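Local coordinates for protein possible prolidase (Bifidobacterium longum NCC2705, PDB 2P9B) that probably acts as a metal-dependent amidohydrolase, cleaving non-peptide carbon–nitrogen bonds, although its true substrate is not established and the prolidase assignment remains tentative, at residues T20-D25 with N407-D412; A76-F81 with T122-S127; Q193-G198 with Y239-G244; G209-Q214 with L299-L304. All blocks are in the same frame, centred on the assembly; numbering follows the deposited sequence.

Interaction 1 (T20-D25 with N407-D412); sequences TIVTGD and NANPLD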
# COMPACT_ATOMS: atom_id res chain seq x y z
N THR A 20 -6.56 -24.31 0.10
CA THR A 20 -7.81 -23.67 -0.26
C THR A 20 -7.36 -22.29 -0.73
O THR A 20 -6.76 -21.54 0.03
CB THR A 20 -8.74 -23.49 0.95
OG1 THR A 20 -9.15 -24.78 1.42
CG2 THR A 20 -9.97 -22.68 0.55
N ILE A 21 -7.65 -21.96 -1.98
CA ILE A 21 -7.26 -20.67 -2.52
C ILE A 21 -8.33 -19.60 -2.37
O ILE A 21 -9.48 -19.78 -2.77
CB ILE A 21 -6.93 -20.76 -4.03
CG1 ILE A 21 -5.74 -21.69 -4.26
CG2 ILE A 21 -6.64 -19.36 -4.58
CD1 ILE A 21 -5.28 -21.76 -5.71
N VAL A 22 -7.95 -18.49 -1.75
CA VAL A 22 -8.83 -17.34 -1.62
C VAL A 22 -8.26 -16.47 -2.74
O VAL A 22 -7.17 -15.91 -2.60
CB VAL A 22 -8.70 -16.66 -0.24
CG1 VAL A 22 -9.42 -15.33 -0.25
CG2 VAL A 22 -9.32 -17.56 0.83
N THR A 23 -8.98 -16.40 -3.85
CA THR A 23 -8.51 -15.67 -5.03
C THR A 23 -8.32 -14.18 -4.88
O THR A 23 -7.47 -13.59 -5.55
CB THR A 23 -9.45 -15.90 -6.22
OG1 THR A 23 -10.72 -15.30 -5.93
CG2 THR A 23 -9.65 -17.39 -6.47
N GLY A 24 -9.11 -13.55 -4.01
CA GLY A 24 -8.99 -12.11 -3.85
C GLY A 24 -9.70 -11.38 -4.97
O GLY A 24 -9.46 -10.19 -5.20
N ASP A 25 -10.57 -12.08 -5.69
CA ASP A 25 -11.31 -11.45 -6.77
C ASP A 25 -12.48 -10.69 -6.14
O ASP A 25 -12.75 -10.85 -4.95
CB ASP A 25 -11.81 -12.49 -7.79
CG ASP A 25 -12.84 -13.45 -7.21
OD1 ASP A 25 -13.09 -13.42 -5.99
OD2 ASP A 25 -13.41 -14.24 -7.99
N ASN A 407 -3.41 -19.71 8.15
CA ASN A 407 -3.89 -20.85 8.93
C ASN A 407 -5.41 -20.91 9.01
O ASN A 407 -5.98 -21.90 9.47
CB ASN A 407 -3.29 -20.80 10.34
CG ASN A 407 -1.81 -21.14 10.35
OD1 ASN A 407 -1.02 -20.50 11.05
ND2 ASN A 407 -1.43 -22.15 9.59
N ALA A 408 -6.07 -19.85 8.54
CA ALA A 408 -7.53 -19.80 8.56
C ALA A 408 -8.02 -18.95 7.39
O ALA A 408 -7.23 -18.26 6.75
CB ALA A 408 -8.03 -19.23 9.89
N ASN A 409 -9.32 -19.00 7.13
CA ASN A 409 -9.91 -18.24 6.03
C ASN A 409 -10.20 -16.80 6.41
O ASN A 409 -11.06 -16.53 7.26
CB ASN A 409 -11.20 -18.92 5.57
CG ASN A 409 -11.72 -18.35 4.27
OD1 ASN A 409 -11.41 -17.22 3.90
ND2 ASN A 409 -12.54 -19.13 3.57
N PRO A 410 -9.51 -15.83 5.78
CA PRO A 410 -9.72 -14.41 6.07
C PRO A 410 -11.10 -13.89 5.69
O PRO A 410 -11.51 -12.83 6.14
CB PRO A 410 -8.60 -13.73 5.30
CG PRO A 410 -8.46 -14.61 4.09
CD PRO A 410 -8.51 -16.00 4.70
N LEU A 411 -11.82 -14.63 4.85
CA LEU A 411 -13.16 -14.22 4.45
C LEU A 411 -14.11 -14.38 5.64
O LEU A 411 -15.13 -13.69 5.73
CB LEU A 411 -13.65 -15.04 3.26
CG LEU A 411 -13.04 -14.66 1.91
CD1 LEU A 411 -13.36 -15.71 0.86
CD2 LEU A 411 -13.58 -13.30 1.50
N ASP A 412 -13.77 -15.30 6.54
CA ASP A 412 -14.59 -15.55 7.72
C ASP A 412 -14.15 -14.68 8.89
O ASP A 412 -14.95 -14.37 9.78
CB ASP A 412 -14.52 -17.03 8.12
CG ASP A 412 -15.07 -17.94 7.04
OD1 ASP A 412 -16.06 -17.57 6.39
OD2 ASP A 412 -14.50 -19.04 6.85
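Asn-409 OD1 accepts the backbone N-H of Leu-411 (N to OD1 2.8 Å) and also lies 3.7 Å from Val-22 CG2. The bond closes an Asx turn in the loop after strand 403-406; that strand and strand 19-22 both pair with strand 68-78, bringing N-terminal and C-terminal parts of the chain together, consistent with the small beta domain beside the barrel in many amidohydrolases. The N-H points well at its acceptor (158°), but the donor stands above the carbonyl plane and not on a lone pair. CG of Asn-409 is anti to the backbone N (chi1 -169°), which folds the amide back over the turn and brings its oxygen close to the valine. A second bond, Asp-412 N to Asn-409 O at 3.1 Å, reinforces the bend. Replacing Asn-409 by an alanine removes this acceptor and would probably leave the Leu-411 N-H without its side-chain mate, the turn less firmly fixed and a gap beside Val-22. Across the segments the meeting is van der Waals only. Val-22, buried at the end of strand 19-22, also packs on Ile-68 and Met-70, while Pro-410 and Leu-411 rest on Leu-375 of helix 371-385. Of the valine methyls, CG2 faces the amide oxygen and, at 4.3 Å, Pro-410 CD, whereas CG1 meets Leu-411 CD1 at 4.1 Å as the side chains run past each other.

Interaction 2 (A76-F81 with T122-S127); sequences AHTHLF and TTLLES
Leu-80 CD2 and Leu-124 CD1 touch at 3.8 Å, methyl against methyl, with the two side chains crossing at a slant. The same CD1 also approaches Thr-78 CG2, at 4.2 Å, so one methyl of the helical leucine meets Thr-78 and Leu-80 alike. In Leu-124, on helix 113-126, CG stands anti to the carbonyl carbon (chi1 -83°), a swing that carries CD1 to these two partners. Around this trio a second shell closes in: Ile-132 packs on Thr-78 and Leu-124, Thr-134 on Thr-78 and Leu-80, and Val-117 and Ala-121 of the same helix on Leu-80. The polar end of Thr-78 is occupied separately, since OG1 is hydrogen-bonded to Arg-133 O on strand 129-134. The helix ends two residues after Leu-124, and Ser-127 OG donates to Leu-124 O at 2.6 Å, a short bond whose donor is tilted 19° from the carbonyl plane. Strands 68-78 and 129-134 run parallel with helix 113-126 between them in sequence, so the leucine belongs to the inner face of a beta-alpha-beta crossover, as in the TIM barrels of amidohydrolases. His-77 and His-79, which flank Thr-78, form the His-X-His pattern of this family and together with Asp-345 face a vacant point consistent with a possible metal site. The CB of His-79 points away from the helix, whereas that of Thr-78 points toward it. The contact is wholly apolar and buried, so it depends on shape and the exclusion of water rather than on directed bonds.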
# COMPACT_ATOMS: atom_id res chain seq x y z
N ALA A 76 -0.01 0.19 -0.36
CA ALA A 76 0.29 1.32 -1.25
C ALA A 76 0.80 2.59 -0.59
O ALA A 76 1.03 3.59 -1.27
CB ALA A 76 -0.94 1.64 -2.10
N HIS A 77 0.99 2.56 0.72
CA HIS A 77 1.47 3.76 1.39
C HIS A 77 2.31 3.41 2.61
O HIS A 77 1.78 3.16 3.69
CB HIS A 77 0.27 4.64 1.80
CG HIS A 77 0.65 6.00 2.26
ND1 HIS A 77 -0.22 7.07 2.23
CD2 HIS A 77 1.81 6.48 2.78
CE1 HIS A 77 0.38 8.15 2.69
NE2 HIS A 77 1.62 7.82 3.04
N THR A 78 3.63 3.39 2.43
CA THR A 78 4.55 3.04 3.50
C THR A 78 5.74 4.00 3.60
O THR A 78 5.94 4.85 2.74
CB THR A 78 5.13 1.62 3.29
OG1 THR A 78 5.89 1.57 2.07
CG2 THR A 78 3.99 0.59 3.19
N HIS A 79 6.49 3.86 4.69
CA HIS A 79 7.71 4.61 4.96
C HIS A 79 8.62 3.56 5.58
O HIS A 79 8.15 2.76 6.39
CB HIS A 79 7.48 5.74 5.97
CG HIS A 79 6.57 6.82 5.48
ND1 HIS A 79 6.96 7.76 4.56
CD2 HIS A 79 5.27 7.09 5.76
CE1 HIS A 79 5.95 8.57 4.29
NE2 HIS A 79 4.91 8.18 5.01
N LEU A 80 9.90 3.55 5.23
CA LEU A 80 10.79 2.55 5.79
C LEU A 80 11.70 3.10 6.89
O LEU A 80 12.75 2.55 7.19
CB LEU A 80 11.61 1.90 4.67
CG LEU A 80 10.76 1.17 3.61
CD1 LEU A 80 11.68 0.52 2.58
CD2 LEU A 80 9.87 0.11 4.26
N PHE A 81 11.25 4.20 7.50
CA PHE A 81 11.97 4.84 8.59
C PHE A 81 10.89 5.40 9.52
O PHE A 81 9.78 5.70 9.08
CB PHE A 81 12.86 5.97 8.06
CG PHE A 81 12.10 7.18 7.59
CD1 PHE A 81 11.94 8.28 8.43
CD2 PHE A 81 11.52 7.21 6.33
CE1 PHE A 81 11.22 9.40 8.02
CE2 PHE A 81 10.79 8.33 5.90
CZ PHE A 81 10.65 9.42 6.75
N THR A 122 11.70 -5.76 5.54
CA THR A 122 11.62 -7.17 5.89
C THR A 122 10.43 -7.45 6.80
O THR A 122 9.78 -8.48 6.69
CB THR A 122 12.92 -7.65 6.57
OG1 THR A 122 14.01 -7.52 5.65
CG2 THR A 122 12.81 -9.11 6.99
N THR A 123 10.15 -6.52 7.71
CA THR A 123 9.01 -6.67 8.61
C THR A 123 7.72 -6.71 7.79
O THR A 123 6.86 -7.55 8.02
CB THR A 123 8.94 -5.50 9.61
OG1 THR A 123 10.07 -5.57 10.49
CG2 THR A 123 7.66 -5.56 10.43
N LEU A 124 7.60 -5.80 6.83
CA LEU A 124 6.42 -5.76 5.97
C LEU A 124 6.29 -7.10 5.25
O LEU A 124 5.22 -7.70 5.24
CB LEU A 124 6.54 -4.62 4.94
CG LEU A 124 6.11 -3.25 5.45
CD1 LEU A 124 6.85 -2.15 4.68
CD2 LEU A 124 4.60 -3.11 5.30
N LEU A 125 7.39 -7.58 4.67
CA LEU A 125 7.35 -8.86 3.96
C LEU A 125 6.93 -10.00 4.90
O LEU A 125 6.07 -10.80 4.55
CB LEU A 125 8.70 -9.17 3.33
CG LEU A 125 8.78 -10.49 2.55
CD1 LEU A 125 7.75 -10.49 1.43
CD2 LEU A 125 10.18 -10.69 1.98
N GLU A 126 7.54 -10.06 6.08
CA GLU A 126 7.22 -11.13 7.04
C GLU A 126 5.75 -11.09 7.46
O GLU A 126 5.20 -12.11 7.87
CB GLU A 126 8.11 -11.03 8.28
CG GLU A 126 9.59 -11.26 7.97
CD GLU A 126 10.49 -11.01 9.16
OE1 GLU A 126 10.14 -10.19 10.03
OE2 GLU A 126 11.57 -11.64 9.22
N SER A 127 5.13 -9.91 7.36
CA SER A 127 3.73 -9.77 7.74
C SER A 127 2.83 -10.21 6.58
O SER A 127 1.60 -10.22 6.71
CB SER A 127 3.41 -8.32 8.13
OG SER A 127 3.29 -7.47 6.99

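Interaction 3 (Q193-G198 with Y239-G244); sequences QNLKAG and YGVIVG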
# COMPACT_ATOMS: atom_id res chain seq x y z
N GLN A 193 14.86 15.73 -10.52
CA GLN A 193 15.94 15.29 -9.64
C GLN A 193 15.62 13.90 -9.10
O GLN A 193 16.49 13.04 -9.04
CB GLN A 193 16.13 16.28 -8.49
CG GLN A 193 16.43 17.70 -8.95
CD GLN A 193 16.70 18.67 -7.81
OE1 GLN A 193 15.90 18.80 -6.88
NE2 GLN A 193 17.83 19.37 -7.88
N ASN A 194 14.37 13.70 -8.70
CA ASN A 194 13.96 12.40 -8.18
C ASN A 194 14.02 11.34 -9.27
O ASN A 194 14.52 10.24 -9.04
CB ASN A 194 12.55 12.47 -7.61
CG ASN A 194 12.54 12.68 -6.11
OD1 ASN A 194 13.59 12.80 -5.49
ND2 ASN A 194 11.34 12.73 -5.53
N LEU A 195 13.51 11.67 -10.45
CA LEU A 195 13.52 10.72 -11.56
C LEU A 195 14.95 10.34 -11.93
O LEU A 195 15.26 9.17 -12.13
CB LEU A 195 12.80 11.33 -12.77
CG LEU A 195 11.30 11.58 -12.57
CD1 LEU A 195 10.75 12.41 -13.73
CD2 LEU A 195 10.57 10.25 -12.48
N LYS A 196 15.82 11.34 -12.02
CA LYS A 196 17.22 11.10 -12.36
C LYS A 196 17.86 10.17 -11.33
O LYS A 196 18.72 9.35 -11.66
CB LYS A 196 17.98 12.43 -12.42
CG LYS A 196 19.48 12.30 -12.71
CD LYS A 196 19.76 11.55 -14.01
CE LYS A 196 21.25 11.32 -14.20
NZ LYS A 196 21.55 10.28 -15.22
N ALA A 197 17.42 10.29 -10.08
CA ALA A 197 17.94 9.48 -8.99
C ALA A 197 17.43 8.04 -9.02
O ALA A 197 17.90 7.19 -8.26
CB ALA A 197 17.60 10.12 -7.65
N GLY A 198 16.44 7.77 -9.88
CA GLY A 198 15.92 6.42 -10.01
C GLY A 198 14.61 6.04 -9.34
O GLY A 198 14.28 4.85 -9.29
N TYR A 239 7.75 9.60 -17.85
CA TYR A 239 8.57 8.44 -17.54
C TYR A 239 7.74 7.28 -17.01
O TYR A 239 8.29 6.30 -16.51
CB TYR A 239 9.65 8.83 -16.53
CG TYR A 239 10.68 9.75 -17.14
CD1 TYR A 239 11.77 9.24 -17.84
CD2 TYR A 239 10.53 11.14 -17.08
CE1 TYR A 239 12.69 10.08 -18.45
CE2 TYR A 239 11.45 11.99 -17.69
CZ TYR A 239 12.53 11.45 -18.38
OH TYR A 239 13.43 12.26 -19.01
N GLY A 240 6.42 7.39 -17.16
CA GLY A 240 5.54 6.33 -16.72
C GLY A 240 5.52 6.10 -15.22
O GLY A 240 5.21 5.00 -14.75
N VAL A 241 5.83 7.14 -14.45
CA VAL A 241 5.85 7.04 -13.00
C VAL A 241 4.55 7.56 -12.39
O VAL A 241 4.09 8.65 -12.73
CB VAL A 241 7.06 7.81 -12.43
CG1 VAL A 241 6.99 7.85 -10.92
CG2 VAL A 241 8.34 7.13 -12.88
N ILE A 242 3.95 6.79 -11.49
CA ILE A 242 2.70 7.21 -10.86
C ILE A 242 2.94 8.19 -9.72
O ILE A 242 3.90 8.07 -8.95
CB ILE A 242 1.88 6.02 -10.31
CG1 ILE A 242 2.71 5.22 -9.32
CG2 ILE A 242 1.41 5.14 -11.47
CD1 ILE A 242 1.90 4.20 -8.54
N VAL A 243 2.05 9.17 -9.61
CA VAL A 243 2.14 10.21 -8.61
C VAL A 243 1.03 10.12 -7.57
O VAL A 243 -0.13 9.91 -7.91
CB VAL A 243 2.06 11.60 -9.28
CG1 VAL A 243 2.12 12.70 -8.24
CG2 VAL A 243 3.19 11.74 -10.29
N GLY A 244 1.41 10.26 -6.31
CA GLY A 244 0.45 10.23 -5.22
C GLY A 244 0.50 11.57 -4.52
O GLY A 244 1.55 12.20 -4.44
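Leu-195 gives one methyl to Tyr-239 and the other to Val-241. Its CD2 meets Val-241 CG2 at 3.9 Å, the two side chains lying alongside, pointing opposite ways. This is the enclosed part of the contact: Val-241 is buried and backed by Ile-202 of strand 202-205, while Leu-195 itself also leans on Glu-235. The other methyl, CD1, comes closer still, 3.6 Å from Tyr-239 CD2 and 4.0 Å from CE2, approaching the ring obliquely along this one side. Yet that half is the outward one: Tyr-239 is exposed and Leu-195 partly so, which makes this the solvent side.

A glycine with positive phi follows each helix. Gly-198, with phi 102°, ends helix 184-196 in a Schellman motif, its N bonded to Leu-195 O at 2.9 Å. Gly-240 does the same for helix 226-238. Leucine and tyrosine thus meet where two successive helices finish, just before the chain enters strands 202-205 and 243-247, which pair in parallel: the repeating alpha/beta layout of a TIM barrel.

Interaction 4 (G209-Q214 with L299-L304); sequences GVTDAQ and LPLTLL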
# COMPACT_ATOMS: atom_id res chain seq x y z
N GLY A 209 -1.03 17.84 7.29
CA GLY A 209 -1.43 16.52 7.76
C GLY A 209 -2.77 16.41 8.47
O GLY A 209 -3.54 17.37 8.53
N VAL A 210 -3.04 15.23 9.02
CA VAL A 210 -4.28 14.96 9.75
C VAL A 210 -4.53 15.90 10.93
O VAL A 210 -5.68 16.22 11.23
CB VAL A 210 -4.30 13.50 10.28
CG1 VAL A 210 -5.52 13.28 11.16
CG2 VAL A 210 -4.32 12.52 9.11
N THR A 211 -3.46 16.33 11.59
CA THR A 211 -3.60 17.23 12.73
C THR A 211 -3.64 18.70 12.33
O THR A 211 -3.66 19.58 13.19
CB THR A 211 -2.45 17.02 13.73
OG1 THR A 211 -1.20 17.27 13.08
CG2 THR A 211 -2.47 15.60 14.28
N ASP A 212 -3.68 18.96 11.03
CA ASP A 212 -3.73 20.33 10.53
C ASP A 212 -5.13 20.70 10.07
O ASP A 212 -5.97 19.84 9.83
CB ASP A 212 -2.75 20.52 9.37
CG ASP A 212 -1.30 20.41 9.80
OD1 ASP A 212 -0.92 21.06 10.80
OD2 ASP A 212 -0.53 19.69 9.13
N ALA A 213 -5.37 22.00 9.94
CA ALA A 213 -6.67 22.49 9.51
C ALA A 213 -6.89 22.14 8.04
O ALA A 213 -5.93 21.92 7.30
CB ALA A 213 -6.75 23.99 9.70
N GLN A 214 -8.15 22.08 7.64
CA GLN A 214 -8.50 21.81 6.26
C GLN A 214 -8.56 23.19 5.64
O GLN A 214 -9.47 23.97 5.90
CB GLN A 214 -9.84 21.10 6.17
CG GLN A 214 -9.82 19.73 6.82
CD GLN A 214 -11.14 19.01 6.75
OE1 GLN A 214 -12.15 19.48 7.29
NE2 GLN A 214 -11.16 17.86 6.08
N LEU A 299 -7.34 7.27 12.30
CA LEU A 299 -8.14 6.81 13.43
C LEU A 299 -7.47 6.78 14.80
O LEU A 299 -8.10 7.09 15.80
CB LEU A 299 -8.76 5.45 13.12
CG LEU A 299 -9.94 5.53 12.15
CD1 LEU A 299 -10.37 4.13 11.73
CD2 LEU A 299 -11.10 6.26 12.82
N PRO A 300 -6.19 6.38 14.87
CA PRO A 300 -5.53 6.34 16.18
C PRO A 300 -5.57 7.68 16.91
O PRO A 300 -5.76 7.74 18.12
CB PRO A 300 -4.10 5.93 15.83
CG PRO A 300 -4.30 5.04 14.64
CD PRO A 300 -5.32 5.80 13.83
N LEU A 301 -5.41 8.76 16.15
CA LEU A 301 -5.41 10.10 16.73
C LEU A 301 -6.75 10.51 17.32
O LEU A 301 -6.80 11.39 18.19
CB LEU A 301 -5.00 11.12 15.67
CG LEU A 301 -3.59 10.94 15.11
CD1 LEU A 301 -3.37 11.92 13.97
CD2 LEU A 301 -2.55 11.14 16.21
N THR A 302 -7.84 9.90 16.86
CA THR A 302 -9.17 10.24 17.36
C THR A 302 -9.73 9.21 18.35
O THR A 302 -10.64 9.52 19.11
CB THR A 302 -10.18 10.40 16.21
OG1 THR A 302 -10.37 9.14 15.54
CG2 THR A 302 -9.69 11.44 15.21
N LEU A 303 -9.18 8.00 18.34
CA LEU A 303 -9.66 6.95 19.23
C LEU A 303 -8.85 6.81 20.51
O LEU A 303 -9.36 6.34 21.53
CB LEU A 303 -9.68 5.60 18.50
CG LEU A 303 -10.58 5.49 17.27
CD1 LEU A 303 -10.35 4.14 16.60
CD2 LEU A 303 -12.04 5.65 17.66
N LEU A 304 -7.59 7.22 20.46
CA LEU A 304 -6.72 7.14 21.63
C LEU A 304 -6.74 8.47 22.39
O LEU A 304 -6.91 9.53 21.78
CB LEU A 304 -5.29 6.80 21.20
CG LEU A 304 -5.07 5.46 20.50
CD1 LEU A 304 -3.66 5.39 19.94
CD2 LEU A 304 -5.32 4.32 21.48
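Val-210 and Thr-211 occupy the two corner positions of a type I beta turn, Gly-209 to Asp-212, and present it to Leu-301 in helix 295-303. The turn is closed by Asp-212 N to Gly-209 O at 3.0 Å and locked a second time from the side chain, where Asp-212 OD2 takes the Gly-209 N-H at 2.7 Å on its anti lone pair, the bond being somewhat bent (142°). The helix is kinked at Pro-300 and Leu-301, whose N atoms make no bond to the preceding turn; Leu-299 O, just before the kink, accepts from both Thr-302 N and Leu-303 N, so the bonding picks up across it.

On the helix side a single methyl makes both contacts. Leu-301 CD1 lies 3.8 Å from Val-210 CG1 and equally far from Thr-211 CG2. Val-210 has CG1 anti to its own N (chi1 173°), the rotation that turns this branch to the leucine. Thr-211 instead meets Leu-301 at about a right angle. All three residues remain partly exposed.

The turn lies in the loop joining strand 202-205 to helix 226-238, a beta-alpha loop of the TIM-barrel-like fold. Helix 313-335 flanks it: Ser-319 touches both Val-210 and Thr-211, and Asn-318 ND2 is bonded to Thr-211 O. Leu-299 packs against Val-323 of that helix, Leu-362 of helix 356-367 and Tyr-449 of helix 439-449.

In the fold
All four contacts are made by side chains, with no hydrogen bond between segments, but their settings differ. Interaction 2 is the buried one, about 9 Å from the chain centre and beside the possible metal site; interactions 1 and 3 are partly buried, and interaction 4 lies at the surface. Interactions 1 and 2 reach the same sheet through neighbouring strands 19-22 and 68-78, although their centres are 22 Å apart. Interactions 3 and 4 interleave along the chain and involve segments before and after strand 202-205. Methyl-on-methyl contact serves both the buried interaction 2 and the surface interaction 4, whereas interaction 1 adds an amide oxygen and interaction 3 an aromatic ring.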